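Local coordinates for DNA sulfur modification protein DndE (Escherichia coli, PDB 4LRV) that takes part in DNA phosphorothioation, the sulfur modification of the DNA backbone, and probably acts by binding DNA, at residues R11-E14 with D15-K19. Numbering follows the deposited sequence.
Sequences RQTE and DQLKK
Arg-11 and Asp-15 meet one turn apart in the first turns of alpha-helix 11-23. Strand 6-7 followed by helices 11-23 and 28-40 is consistent with the ribbon-helix-helix arrangement of the Met repressor clan. Four successive i to i+4 backbone bonds establish the helix: Asp-15 N reaches Arg-11 O at 3.0 Å with an N-H...O angle of 172°, Leu-17 N reaches Thr-13 O at 2.9 Å, Lys-18 N bonds Glu-14 O at 2.9 Å, and the bond from Gln-16 N to Gln-12 O is weak, at 3.3 Å.

Nonpolar contact is supplied by Thr-13 and Leu-17, which run side by side in the same direction. With Thr-13 CG2 anti to its own nitrogen (chi1 -67° places OG1 beside that nitrogen), the methyl comes 3.8 Å from Leu-17 CD1; both residues also touch helix 87-103.

The buried Glu-14 carboxylate is held at both oxygens, OE1 by Thr-58 N and OE2 by Leu-59 N, while Lys-18 NZ donates to Gly-22 O of the second subunit.

Arg-11 and Asp-15 make no direct salt bridge: NH1 and OD1 are 4.6 Å apart, and OD1 stands off the guanidinium plane. One water accepts at the guanidinium edge from Arg-11 NH1 at 3.0 Å; its link to Asp-15 OD1, doubtfully short at 2.5 Å, would make it the donor there.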
ATOM      1  N   ARG A  11      19.430 -19.666  -7.266  1.00 17.32           N
ATOM      2  CA  ARG A  11      18.744 -19.535  -8.530  1.00 18.49           C
ATOM      3  C   ARG A  11      17.409 -20.271  -8.439  1.00 18.89           C
ATOM      4  O   ARG A  11      16.353 -19.704  -8.764  1.00 19.25           O
ATOM      5  CB  ARG A  11      19.614 -20.086  -9.664  1.00 19.00           C
ATOM      6  CG  ARG A  11      18.941 -20.125 -11.025  1.00 19.79           C
ATOM      7  CD  ARG A  11      18.792 -18.742 -11.626  1.00 20.72           C
ATOM      8  NE  ARG A  11      18.197 -18.824 -12.952  1.00 20.77           N
ATOM      9  CZ  ARG A  11      16.990 -18.371 -13.280  1.00 21.65           C
ATOM     10  NH1 ARG A  11      16.223 -17.762 -12.373  1.00 20.87           N
ATOM     11  NH2 ARG A  11      16.552 -18.517 -14.534  1.00 21.79           N
ATOM     12  N   GLN A  12      17.459 -21.511  -7.958  1.00 19.09           N
ATOM     13  CA  GLN A  12      16.264 -22.328  -7.780  1.00 20.05           C
ATOM     14  C   GLN A  12      15.173 -21.515  -7.078  1.00 19.85           C
ATOM     15  O   GLN A  12      14.042 -21.428  -7.578  1.00 20.48           O
ATOM     16  CB  GLN A  12      16.599 -23.601  -6.990  1.00 20.82           C
ATOM     17  CG  GLN A  12      15.412 -24.528  -6.730  1.00 24.54           C
ATOM     18  CD  GLN A  12      15.800 -25.789  -5.949  1.00 29.63           C
ATOM     19  OE1 GLN A  12      15.858 -25.783  -4.718  1.00 31.41           O
ATOM     20  NE2 GLN A  12      16.061 -26.880  -6.671  1.00 30.80           N
ATOM     21  N   THR A  13      15.523 -20.904  -5.943  1.00 18.49           N
ATOM     22  CA  THR A  13      14.580 -20.099  -5.160  1.00 17.13           C
ATOM     23  C   THR A  13      14.061 -18.854  -5.887  1.00 16.49           C
ATOM     24  O   THR A  13      12.861 -18.601  -5.879  1.00 15.98           O
ATOM     25  CB  THR A  13      15.195 -19.669  -3.819  1.00 16.95           C
ATOM     26  OG1 THR A  13      15.391 -20.828  -3.005  1.00 17.04           O
ATOM     27  CG2 THR A  13      14.284 -18.661  -3.075  1.00 16.09           C
ATOM     28  N   GLU A  14      14.964 -18.078  -6.493  1.00 16.12           N
ATOM     29  CA  GLU A  14      14.578 -16.855  -7.195  1.00 16.05           C
ATOM     30  C   GLU A  14      13.506 -17.160  -8.228  1.00 16.49           C
ATOM     31  O   GLU A  14      12.499 -16.455  -8.320  1.00 15.83           O
ATOM     32  CB  GLU A  14      15.775 -16.183  -7.871  1.00 15.86           C
ATOM     33  CG  GLU A  14      16.366 -15.021  -7.077  1.00 17.66           C
ATOM     34  CD  GLU A  14      17.360 -14.171  -7.887  1.00 19.82           C
ATOM     35  OE1 GLU A  14      17.707 -14.565  -9.029  1.00 19.34           O
ATOM     36  OE2 GLU A  14      17.780 -13.096  -7.377  1.00 20.47           O
ATOM     37  N   ASP A  15      13.733 -18.231  -8.986  1.00 17.39           N
ATOM     38  CA  ASP A  15      12.817 -18.661 -10.025  1.00 18.38           C
ATOM     39  C   ASP A  15      11.417 -18.982  -9.497  1.00 17.40           C
ATOM     40  O   ASP A  15      10.422 -18.645 -10.132  1.00 16.82           O
ATOM     41  CB  ASP A  15      13.411 -19.856 -10.774  1.00 19.66           C
ATOM     42  CG  ASP A  15      12.602 -20.233 -11.980  1.00 23.06           C
ATOM     43  OD1 ASP A  15      11.919 -19.348 -12.560  1.00 24.54           O
ATOM     44  OD2 ASP A  15      12.645 -21.425 -12.348  1.00 27.69           O
ATOM     45  N   GLN A  16      11.339 -19.619  -8.331  1.00 17.13           N
ATOM     46  CA  GLN A  16      10.042 -19.882  -7.698  1.00 16.95           C
ATOM     47  C   GLN A  16       9.398 -18.611  -7.154  1.00 16.07           C
ATOM     48  O   GLN A  16       8.182 -18.468  -7.191  1.00 16.41           O
ATOM     49  CB  GLN A  16      10.168 -20.903  -6.582  1.00 17.65           C
ATOM     50  CG  GLN A  16      10.626 -22.284  -7.018  1.00 20.54           C
ATOM     51  CD  GLN A  16      10.836 -23.180  -5.825  1.00 24.19           C
ATOM     52  OE1 GLN A  16      11.958 -23.319  -5.322  1.00 25.15           O
ATOM     53  NE2 GLN A  16       9.748 -23.763  -5.331  1.00 25.37           N
ATOM     54  N   LEU A  17      10.203 -17.682  -6.659  1.00 15.32           N
ATOM     55  CA  LEU A  17       9.669 -16.384  -6.245  1.00 15.23           C
ATOM     56  C   LEU A  17       9.027 -15.653  -7.423  1.00 15.65           C
ATOM     57  O   LEU A  17       7.949 -15.073  -7.278  1.00 16.46           O
ATOM     58  CB  LEU A  17      10.747 -15.520  -5.582  1.00 14.65           C
ATOM     59  CG  LEU A  17      11.321 -16.087  -4.279  1.00 14.16           C
ATOM     60  CD1 LEU A  17      12.574 -15.328  -3.875  1.00 15.08           C
ATOM     61  CD2 LEU A  17      10.298 -16.042  -3.164  1.00 13.86           C
ATOM     62  N   LYS A  18       9.678 -15.717  -8.585  1.00 15.71           N
ATOM     63  CA  LYS A  18       9.202 -15.081  -9.808  1.00 16.16           C
ATOM     64  C   LYS A  18       7.833 -15.611 -10.249  1.00 16.81           C
ATOM     65  O   LYS A  18       6.998 -14.849 -10.736  1.00 16.80           O
ATOM     66  CB  LYS A  18      10.223 -15.279 -10.940  1.00 16.11           C
ATOM     67  CG  LYS A  18       9.711 -14.844 -12.321  1.00 17.68           C
ATOM     68  CD  LYS A  18      10.477 -15.470 -13.469  1.00 20.37           C
ATOM     69  CE  LYS A  18       9.694 -15.324 -14.771  1.00 22.56           C
ATOM     70  NZ  LYS A  18      10.392 -15.958 -15.935  1.00 23.70           N
ATOM     71  N   LYS A  19       7.620 -16.917 -10.083  1.00 17.53           N
ATOM     72  CA  LYS A  19       6.403 -17.578 -10.554  1.00 17.63           C
ATOM     73  C   LYS A  19       5.243 -17.260  -9.648  1.00 17.50           C
ATOM     74  O   LYS A  19       4.135 -17.067 -10.116  1.00 17.47           O
ATOM     75  CB  LYS A  19       6.589 -19.088 -10.640  1.00 17.55           C
ATOM     76  CG  LYS A  19       7.532 -19.508 -11.736  1.00 18.69           C
ATOM     77  CD  LYS A  19       7.828 -20.991 -11.663  1.00 20.64           C
ATOM     78  CE  LYS A  19       9.068 -21.319 -12.456  1.00 22.21           C
ATOM     79  NZ  LYS A  19       8.857 -22.515 -13.303  1.00 23.42           N
TER
HETATM   80  O   HOH W   1      13.381 -17.441 -13.356  1.00 27.91           O